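Local coordinates for uncharacterized protein AF_1514 (PDB 3C0F) that is of unknown function but adopts a hot dog fold, as a small archaeal protein of the uncharacterised family DUF5619, at residues 12-17 against 74-79; 58-63 against 78-83. One frame throughout, in Å; residues are numbered along the deposited sequence.

Contact 1 (12-17 against 74-79); sequences QKEVSL and VNQFEF
V15 lies across from N75 and L17 across from F77, with V15 CA 7.5 Å from N75 CA, so the loop 12-17 runs beside the turn 74-77 without backbone pairing. The turn is type II', closed by backbone bonds in both directions between V74 and F77. N75 and Q76 form its corner. N75 has CG anti to its carbonyl carbon (chi1 -67°), which carries the amide out to the loop. Its ND2 gives a weak, bent bond to K13 O (3.0 Å, 128° at the hydrogen), while OD1 takes the backbone N of L11. V15 CG2 packs beside this amide and reaches V74 CG1 at 4.3 Å. Two waters fill the polar side of the contact. The first accepts from V15 N and from N75 ND2 (2.9 Å), and also lies at 2.7 Å from Q76 OE1. The second accepts from Q76 NE2 and sits close to V15 O. E14 OE1 meets both waters, joining it to the Q76 amide. The F77 ring fills the apolar side. V15 O comes to its edge, near the ring plane, at 3.6 Å from F77 CE2. L17 CA makes an off-centre CH-pi contact with the ring, and L17 CB lies 3.8 Å from F77 CE1. With an alanine in place of F77, L17 and V15 would probably face a gap between the start of the helix and the turn. L17 CD1 also approaches F79 CE1 at 4.3 Å. S16 N-caps helix 17-23, and E19 of that helix bonds back to S16 N, as in a capping box. A20 of the helix touches V15, F77 and F79, so the contact joins the helix start to the hairpin of strands 73-74 and 77-84.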
ATOM      1  N   GLN A  12       4.024 -11.778   2.264  1.00 16.67           N
ATOM      2  CA  GLN A  12       4.632 -13.095   2.073  1.00 17.18           C
ATOM      3  C   GLN A  12       3.706 -14.232   2.508  1.00 17.28           C
ATOM      4  O   GLN A  12       3.678 -15.294   1.882  1.00 17.38           O
ATOM      5  CB  GLN A  12       5.967 -13.183   2.816  1.00 17.27           C
ATOM      6  CG  GLN A  12       7.103 -12.437   2.139  1.00 18.27           C
ATOM      7  CD  GLN A  12       8.356 -12.391   2.995  1.00 19.68           C
ATOM      8  OE1 GLN A  12       8.405 -11.686   4.003  1.00 20.86           O
ATOM      9  NE2 GLN A  12       9.375 -13.142   2.594  1.00 20.19           N
ATOM     10  N   LYS A  13       2.944 -13.999   3.573  1.00 17.34           N
ATOM     11  CA  LYS A  13       2.010 -14.998   4.079  1.00 17.49           C
ATOM     12  C   LYS A  13       0.709 -15.016   3.276  1.00 17.61           C
ATOM     13  O   LYS A  13       0.356 -14.031   2.618  1.00 17.35           O
ATOM     14  CB  LYS A  13       1.722 -14.772   5.569  1.00 17.48           C
ATOM     15  CG  LYS A  13       0.870 -13.549   5.891  1.00 17.71           C
ATOM     16  CD  LYS A  13       0.490 -13.534   7.361  1.00 17.87           C
ATOM     17  CE  LYS A  13      -0.360 -12.328   7.707  1.00 18.68           C
ATOM     18  NZ  LYS A  13      -0.694 -12.309   9.158  1.00 19.09           N
ATOM     19  N   GLU A  14       0.011 -16.146   3.331  1.00 17.67           N
ATOM     20  CA  GLU A  14      -1.312 -16.265   2.732  1.00 18.04           C
ATOM     21  C   GLU A  14      -2.354 -15.652   3.661  1.00 18.10           C
ATOM     22  O   GLU A  14      -2.259 -15.785   4.886  1.00 18.24           O
ATOM     23  CB  GLU A  14      -1.651 -17.729   2.441  1.00 18.03           C
ATOM     24  CG  GLU A  14      -0.805 -18.374   1.341  1.00 18.86           C
ATOM     25  CD  GLU A  14      -1.230 -17.976  -0.072  1.00 19.72           C
ATOM     26  OE1 GLU A  14      -2.217 -17.224  -0.233  1.00 19.68           O
ATOM     27  OE2 GLU A  14      -0.570 -18.429  -1.032  1.00 20.26           O
ATOM     28  N   VAL A  15      -3.334 -14.969   3.073  1.00 18.01           N
ATOM     29  CA  VAL A  15      -4.392 -14.314   3.838  1.00 17.93           C
ATOM     30  C   VAL A  15      -5.782 -14.806   3.446  1.00 17.84           C
ATOM     31  O   VAL A  15      -6.040 -15.115   2.277  1.00 17.88           O
ATOM     32  CB  VAL A  15      -4.337 -12.758   3.730  1.00 18.04           C
ATOM     33  CG1 VAL A  15      -3.092 -12.210   4.421  1.00 17.98           C
ATOM     34  CG2 VAL A  15      -4.413 -12.291   2.271  1.00 18.11           C
ATOM     35  N   SER A  16      -6.664 -14.877   4.437  1.00 17.49           N
ATOM     36  CA  SER A  16      -8.075 -15.159   4.213  1.00 17.37           C
ATOM     37  C   SER A  16      -8.788 -13.864   3.847  1.00 17.32           C
ATOM     38  O   SER A  16      -8.206 -12.780   3.949  1.00 17.11           O
ATOM     39  CB  SER A  16      -8.700 -15.749   5.478  1.00 17.46           C
ATOM     40  OG  SER A  16      -8.776 -14.766   6.498  1.00 16.93           O
ATOM     41  N   LEU A  17     -10.045 -13.974   3.426  1.00 17.15           N
ATOM     42  CA  LEU A  17     -10.850 -12.794   3.120  1.00 17.09           C
ATOM     43  C   LEU A  17     -10.972 -11.868   4.337  1.00 17.11           C
ATOM     44  O   LEU A  17     -10.790 -10.656   4.213  1.00 16.91           O
ATOM     45  CB  LEU A  17     -12.233 -13.197   2.591  1.00 17.06           C
ATOM     46  CG  LEU A  17     -13.333 -12.132   2.461  1.00 17.10           C
ATOM     47  CD1 LEU A  17     -12.924 -10.955   1.568  1.00 17.83           C
ATOM     48  CD2 LEU A  17     -14.617 -12.774   1.957  1.00 16.83           C
ATOM     49  N   VAL A  74      -4.924  -6.375  -1.183  1.00 13.43           N
ATOM     50  CA  VAL A  74      -4.153  -7.167  -0.227  1.00 13.09           C
ATOM     51  C   VAL A  74      -4.029  -8.566  -0.820  1.00 12.78           C
ATOM     52  O   VAL A  74      -5.018  -9.310  -0.903  1.00 12.67           O
ATOM     53  CB  VAL A  74      -4.820  -7.204   1.179  1.00 13.10           C
ATOM     54  CG1 VAL A  74      -3.962  -7.991   2.169  1.00 13.50           C
ATOM     55  CG2 VAL A  74      -5.079  -5.787   1.696  1.00 13.53           C
ATOM     56  N   ASN A  75      -2.811  -8.908  -1.242  1.00 12.20           N
ATOM     57  CA  ASN A  75      -2.562 -10.100  -2.059  1.00 11.95           C
ATOM     58  C   ASN A  75      -3.604 -10.243  -3.185  1.00 11.84           C
ATOM     59  O   ASN A  75      -3.719  -9.345  -4.023  1.00 11.68           O
ATOM     60  CB  ASN A  75      -2.432 -11.357  -1.181  1.00 11.66           C
ATOM     61  CG  ASN A  75      -1.190 -11.326  -0.293  1.00 11.73           C
ATOM     62  OD1 ASN A  75      -0.432 -10.351  -0.294  1.00 11.25           O
ATOM     63  ND2 ASN A  75      -0.979 -12.396   0.473  1.00 10.44           N
ATOM     64  N   GLN A  76      -4.378 -11.330  -3.184  1.00 11.80           N
ATOM     65  CA  GLN A  76      -5.351 -11.594  -4.253  1.00 11.78           C
ATOM     66  C   GLN A  76      -6.655 -10.785  -4.166  1.00 11.82           C
ATOM     67  O   GLN A  76      -7.484 -10.842  -5.078  1.00 11.84           O
ATOM     68  CB  GLN A  76      -5.676 -13.094  -4.342  1.00 12.01           C
ATOM     69  CG  GLN A  76      -6.494 -13.652  -3.175  1.00 11.56           C
ATOM     70  CD  GLN A  76      -5.638 -14.262  -2.078  1.00 12.11           C
ATOM     71  OE1 GLN A  76      -4.576 -13.741  -1.734  1.00 11.98           O
ATOM     72  NE2 GLN A  76      -6.103 -15.377  -1.521  1.00 11.50           N
ATOM     73  N   PHE A  77      -6.838 -10.054  -3.070  1.00 11.88           N
ATOM     74  CA  PHE A  77      -8.091  -9.329  -2.822  1.00 11.83           C
ATOM     75  C   PHE A  77      -7.985  -7.855  -3.206  1.00 11.98           C
ATOM     76  O   PHE A  77      -6.947  -7.229  -2.996  1.00 11.94           O
ATOM     77  CB  PHE A  77      -8.502  -9.449  -1.350  1.00 11.75           C
ATOM     78  CG  PHE A  77      -8.731 -10.861  -0.892  1.00 11.46           C
ATOM     79  CD1 PHE A  77      -9.975 -11.467  -1.058  1.00 11.16           C
ATOM     80  CD2 PHE A  77      -7.702 -11.588  -0.291  1.00 11.58           C
ATOM     81  CE1 PHE A  77     -10.194 -12.781  -0.637  1.00 11.36           C
ATOM     82  CE2 PHE A  77      -7.911 -12.905   0.135  1.00 11.22           C
ATOM     83  CZ  PHE A  77      -9.157 -13.502  -0.042  1.00 11.59           C
ATOM     84  N   GLU A  78      -9.058  -7.313  -3.778  1.00 12.07           N
ATOM     85  CA  GLU A  78      -9.154  -5.872  -4.026  1.00 12.39           C
ATOM     86  C   GLU A  78     -10.365  -5.322  -3.291  1.00 12.48           C
ATOM     87  O   GLU A  78     -11.461  -5.882  -3.377  1.00 12.59           O
ATOM     88  CB  GLU A  78      -9.246  -5.538  -5.521  1.00 12.42           C
ATOM     89  CG  GLU A  78      -8.136  -6.127  -6.384  1.00 12.80           C
ATOM     90  CD  GLU A  78      -8.529  -7.461  -6.982  1.00 14.15           C
ATOM     91  OE1 GLU A  78      -9.649  -7.555  -7.527  1.00 14.58           O
ATOM     92  OE2 GLU A  78      -7.723  -8.414  -6.912  1.00 15.59           O
ATOM     93  N   PHE A  79     -10.147  -4.232  -2.564  1.00 12.63           N
ATOM     94  CA  PHE A  79     -11.192  -3.587  -1.779  1.00 12.49           C
ATOM     95  C   PHE A  79     -11.391  -2.164  -2.278  1.00 12.54           C
ATOM     96  O   PHE A  79     -10.431  -1.413  -2.419  1.00 12.56           O
ATOM     97  CB  PHE A  79     -10.803  -3.556  -0.298  1.00 12.44           C
ATOM     98  CG  PHE A  79     -10.626  -4.917   0.312  1.00 12.54           C
ATOM     99  CD1 PHE A  79     -11.701  -5.569   0.898  1.00 12.09           C
ATOM    100  CD2 PHE A  79      -9.380  -5.544   0.302  1.00 12.39           C
ATOM    101  CE1 PHE A  79     -11.546  -6.836   1.466  1.00 12.57           C
ATOM    102  CE2 PHE A  79      -9.214  -6.812   0.867  1.00 12.96           C
ATOM    103  CZ  PHE A  79     -10.299  -7.459   1.444  1.00 12.39           C
TER
HETATM  104  O   HOH W   1      -2.860 -14.562   0.163  1.00 23.16           O
HETATM  105  O   HOH W   2      -4.817 -17.122   0.516  1.00 30.06           O

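Contact 2 (58-63 against 78-83); sequences PWEVYA and EFYFRI
W59 CG stands between its backbone N and carbonyl carbon (chi1 58°), which swings the indole toward Y80. Y80 CG is anti to its own carbonyl carbon, and the phenol reaches out to the helix. Y80 CE2 meets the indole edge near its plane, 3.6 Å from W59 CD1. The five-membered ring of W59 and the Y80 ring meet obliquely, their planes 50° apart. E60 is extended, and its CG lies 3.7 Å from Y80 CE1. Its carboxylate ends near the phenol oxygen, with OE2 3.2 Å from Y80 OH. A63 CB abuts Y80 CB at 3.5 Å, at the residue pair whose CA atoms come nearest. Helix 58-63 and strand 78-83 run nearly parallel, at 6°, with axes 9.1 Å apart. This is helix-on-sheet packing, consistent with the hot dog fold, in which an antiparallel sheet wraps around a helix; helix 58-65 probably takes that place here. One water lies in the planes of both rings. It accepts from W59 NE1 at 2.8 Å, donates to E78 OE1 at 2.7 Å, and is 2.7 Å from Y80 OH. E78 is held further by S42 and H40, and the H40 ring stacks with W59.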
ATOM      1  N   PRO A  58     -17.793  -5.783 -12.718  1.00 21.22           N
ATOM      2  CA  PRO A  58     -18.997  -5.127 -12.184  1.00 20.97           C
ATOM      3  C   PRO A  58     -18.869  -4.617 -10.743  1.00 20.75           C
ATOM      4  O   PRO A  58     -19.532  -3.643 -10.381  1.00 20.54           O
ATOM      5  CB  PRO A  58     -20.069  -6.222 -12.277  1.00 20.90           C
ATOM      6  CG  PRO A  58     -19.310  -7.503 -12.328  1.00 21.19           C
ATOM      7  CD  PRO A  58     -18.067  -7.184 -13.097  1.00 21.26           C
ATOM      8  N   TRP A  59     -18.030  -5.271  -9.940  1.00 20.46           N
ATOM      9  CA  TRP A  59     -17.784  -4.857  -8.553  1.00 20.43           C
ATOM     10  C   TRP A  59     -17.088  -3.492  -8.500  1.00 20.40           C
ATOM     11  O   TRP A  59     -17.309  -2.712  -7.573  1.00 20.50           O
ATOM     12  CB  TRP A  59     -16.948  -5.906  -7.810  1.00 20.17           C
ATOM     13  CG  TRP A  59     -15.635  -6.165  -8.471  1.00 20.23           C
ATOM     14  CD1 TRP A  59     -14.457  -5.516  -8.237  1.00 19.81           C
ATOM     15  CD2 TRP A  59     -15.368  -7.125  -9.497  1.00 20.01           C
ATOM     16  NE1 TRP A  59     -13.473  -6.015  -9.051  1.00 20.20           N
ATOM     17  CE2 TRP A  59     -14.004  -7.002  -9.838  1.00 19.91           C
ATOM     18  CE3 TRP A  59     -16.152  -8.078 -10.166  1.00 19.60           C
ATOM     19  CZ2 TRP A  59     -13.400  -7.799 -10.814  1.00 19.98           C
ATOM     20  CZ3 TRP A  59     -15.551  -8.872 -11.136  1.00 20.11           C
ATOM     21  CH2 TRP A  59     -14.186  -8.726 -11.450  1.00 19.99           C
ATOM     22  N   GLU A  60     -16.247  -3.221  -9.498  1.00 20.32           N
ATOM     23  CA  GLU A  60     -15.539  -1.949  -9.596  1.00 20.18           C
ATOM     24  C   GLU A  60     -16.470  -0.850 -10.104  1.00 20.11           C
ATOM     25  O   GLU A  60     -16.484   0.257  -9.560  1.00 20.00           O
ATOM     26  CB  GLU A  60     -14.304  -2.086 -10.490  1.00 20.31           C
ATOM     27  CG  GLU A  60     -13.463  -0.821 -10.587  1.00 20.77           C
ATOM     28  CD  GLU A  60     -12.063  -1.079 -11.115  1.00 21.65           C
ATOM     29  OE1 GLU A  60     -11.896  -1.950 -11.995  1.00 22.49           O
ATOM     30  OE2 GLU A  60     -11.127  -0.403 -10.647  1.00 22.70           O
ATOM     31  N   VAL A  61     -17.245  -1.167 -11.140  1.00 19.96           N
ATOM     32  CA  VAL A  61     -18.246  -0.245 -11.681  1.00 19.95           C
ATOM     33  C   VAL A  61     -19.232   0.173 -10.586  1.00 19.82           C
ATOM     34  O   VAL A  61     -19.518   1.362 -10.425  1.00 19.77           O
ATOM     35  CB  VAL A  61     -18.996  -0.857 -12.897  1.00 20.01           C
ATOM     36  CG1 VAL A  61     -20.036   0.116 -13.445  1.00 20.23           C
ATOM     37  CG2 VAL A  61     -18.008  -1.251 -13.994  1.00 20.02           C
ATOM     38  N   TYR A  62     -19.723  -0.809  -9.827  1.00 19.75           N
ATOM     39  CA  TYR A  62     -20.619  -0.569  -8.694  1.00 19.56           C
ATOM     40  C   TYR A  62     -20.025   0.438  -7.708  1.00 19.36           C
ATOM     41  O   TYR A  62     -20.684   1.412  -7.334  1.00 19.28           O
ATOM     42  CB  TYR A  62     -20.945  -1.888  -7.976  1.00 19.66           C
ATOM     43  CG  TYR A  62     -21.659  -1.720  -6.649  1.00 19.78           C
ATOM     44  CD1 TYR A  62     -23.038  -1.526  -6.600  1.00 20.07           C
ATOM     45  CD2 TYR A  62     -20.955  -1.760  -5.441  1.00 19.43           C
ATOM     46  CE1 TYR A  62     -23.698  -1.367  -5.386  1.00 20.13           C
ATOM     47  CE2 TYR A  62     -21.608  -1.603  -4.222  1.00 19.58           C
ATOM     48  CZ  TYR A  62     -22.981  -1.408  -4.203  1.00 19.70           C
ATOM     49  OH  TYR A  62     -23.645  -1.258  -3.008  1.00 20.22           O
ATOM     50  N   ALA A  63     -18.781   0.193  -7.299  1.00 18.87           N
ATOM     51  CA  ALA A  63     -18.087   1.040  -6.336  1.00 18.54           C
ATOM     52  C   ALA A  63     -17.878   2.459  -6.868  1.00 18.44           C
ATOM     53  O   ALA A  63     -18.143   3.435  -6.167  1.00 18.29           O
ATOM     54  CB  ALA A  63     -16.762   0.409  -5.947  1.00 18.46           C
ATOM     55  N   GLU A  78      -9.058  -7.313  -3.778  1.00 12.07           N
ATOM     56  CA  GLU A  78      -9.154  -5.872  -4.026  1.00 12.39           C
ATOM     57  C   GLU A  78     -10.365  -5.322  -3.291  1.00 12.48           C
ATOM     58  O   GLU A  78     -11.461  -5.882  -3.377  1.00 12.59           O
ATOM     59  CB  GLU A  78      -9.246  -5.538  -5.521  1.00 12.42           C
ATOM     60  CG  GLU A  78      -8.136  -6.127  -6.384  1.00 12.80           C
ATOM     61  CD  GLU A  78      -8.529  -7.461  -6.982  1.00 14.15           C
ATOM     62  OE1 GLU A  78      -9.649  -7.555  -7.527  1.00 14.58           O
ATOM     63  OE2 GLU A  78      -7.723  -8.414  -6.912  1.00 15.59           O
ATOM     64  N   PHE A  79     -10.147  -4.232  -2.564  1.00 12.63           N
ATOM     65  CA  PHE A  79     -11.192  -3.587  -1.779  1.00 12.49           C
ATOM     66  C   PHE A  79     -11.391  -2.164  -2.278  1.00 12.54           C
ATOM     67  O   PHE A  79     -10.431  -1.413  -2.419  1.00 12.56           O
ATOM     68  CB  PHE A  79     -10.803  -3.556  -0.298  1.00 12.44           C
ATOM     69  CG  PHE A  79     -10.626  -4.917   0.312  1.00 12.54           C
ATOM     70  CD1 PHE A  79     -11.701  -5.569   0.898  1.00 12.09           C
ATOM     71  CD2 PHE A  79      -9.380  -5.544   0.302  1.00 12.39           C
ATOM     72  CE1 PHE A  79     -11.546  -6.836   1.466  1.00 12.57           C
ATOM     73  CE2 PHE A  79      -9.214  -6.812   0.867  1.00 12.96           C
ATOM     74  CZ  PHE A  79     -10.299  -7.459   1.444  1.00 12.39           C
ATOM     75  N   TYR A  80     -12.642  -1.802  -2.538  1.00 12.28           N
ATOM     76  CA  TYR A  80     -12.961  -0.462  -3.017  1.00 12.17           C
ATOM     77  C   TYR A  80     -13.707   0.318  -1.938  1.00 11.85           C
ATOM     78  O   TYR A  80     -14.806  -0.071  -1.522  1.00 11.40           O
ATOM     79  CB  TYR A  80     -13.764  -0.539  -4.320  1.00 12.58           C
ATOM     80  CG  TYR A  80     -12.984  -1.150  -5.463  1.00 12.84           C
ATOM     81  CD1 TYR A  80     -12.266  -0.347  -6.350  1.00 13.57           C
ATOM     82  CD2 TYR A  80     -12.946  -2.534  -5.648  1.00 12.81           C
ATOM     83  CE1 TYR A  80     -11.536  -0.907  -7.399  1.00 13.90           C
ATOM     84  CE2 TYR A  80     -12.220  -3.104  -6.691  1.00 13.36           C
ATOM     85  CZ  TYR A  80     -11.517  -2.284  -7.558  1.00 13.71           C
ATOM     86  OH  TYR A  80     -10.799  -2.843  -8.589  1.00 14.71           O
ATOM     87  N   PHE A  81     -13.089   1.413  -1.491  1.00 11.56           N
ATOM     88  CA  PHE A  81     -13.617   2.256  -0.419  1.00 11.55           C
ATOM     89  C   PHE A  81     -14.059   3.628  -0.918  1.00 11.46           C
ATOM     90  O   PHE A  81     -13.439   4.195  -1.824  1.00 11.07           O
ATOM     91  CB  PHE A  81     -12.531   2.523   0.633  1.00 11.77           C
ATOM     92  CG  PHE A  81     -12.151   1.331   1.464  1.00 12.07           C
ATOM     93  CD1 PHE A  81     -12.813   1.058   2.659  1.00 12.59           C
ATOM     94  CD2 PHE A  81     -11.089   0.513   1.084  1.00 11.96           C
ATOM     95  CE1 PHE A  81     -12.443  -0.037   3.449  1.00 12.40           C
ATOM     96  CE2 PHE A  81     -10.713  -0.583   1.864  1.00 11.95           C
ATOM     97  CZ  PHE A  81     -11.389  -0.855   3.053  1.00 12.18           C
ATOM     98  N   ARG A  82     -15.121   4.155  -0.309  1.00 11.33           N
ATOM     99  CA  ARG A  82     -15.363   5.596  -0.283  1.00 11.61           C
ATOM    100  C   ARG A  82     -14.867   6.119   1.067  1.00 11.64           C
ATOM    101  O   ARG A  82     -15.463   5.840   2.111  1.00 11.62           O
ATOM    102  CB  ARG A  82     -16.845   5.936  -0.499  1.00 11.39           C
ATOM    103  CG  ARG A  82     -17.150   7.451  -0.476  1.00 11.53           C
ATOM    104  CD  ARG A  82     -18.621   7.771  -0.752  1.00 12.05           C
ATOM    105  NE  ARG A  82     -19.505   7.322   0.326  1.00 14.00           N
ATOM    106  CZ  ARG A  82     -20.393   6.333   0.220  1.00 14.60           C
ATOM    107  NH1 ARG A  82     -20.545   5.678  -0.925  1.00 14.69           N
ATOM    108  NH2 ARG A  82     -21.144   6.005   1.262  1.00 15.06           N
ATOM    109  N   ILE A  83     -13.754   6.848   1.043  1.00 11.77           N
ATOM    110  CA  ILE A  83     -13.215   7.466   2.249  1.00 11.84           C
ATOM    111  C   ILE A  83     -13.958   8.775   2.487  1.00 11.90           C
ATOM    112  O   ILE A  83     -13.897   9.694   1.665  1.00 11.46           O
ATOM    113  CB  ILE A  83     -11.682   7.723   2.155  1.00 11.84           C
ATOM    114  CG1 ILE A  83     -10.908   6.437   1.803  1.00 12.16           C
ATOM    115  CG2 ILE A  83     -11.154   8.383   3.444  1.00 12.05           C
ATOM    116  CD1 ILE A  83     -10.999   5.301   2.835  1.00 11.52           C
TER
HETATM  117  O   HOH W   3     -10.744  -5.498  -8.937  1.00 23.73           O

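Both contacts use strand 77-84 and share E78 and F79, but their centres lie 16 Å apart. Contact 2 is buried, about 5 Å from the centre of the chain. Contact 1 is partly buried, about 11 Å out, at the hairpin turn. Alternate residues of the strand serve different helices. F77 and F79 pack by helix 17-23, while E78 and Y80 point to helix 58-65. Contact 1 pairs a phenylalanine-lined apolar patch with a hydrated side of amides, loop backbone and the E14 carboxylate. Contact 2 depends on a single tyrosine against a helix, with one water shared by three polar side-chain groups.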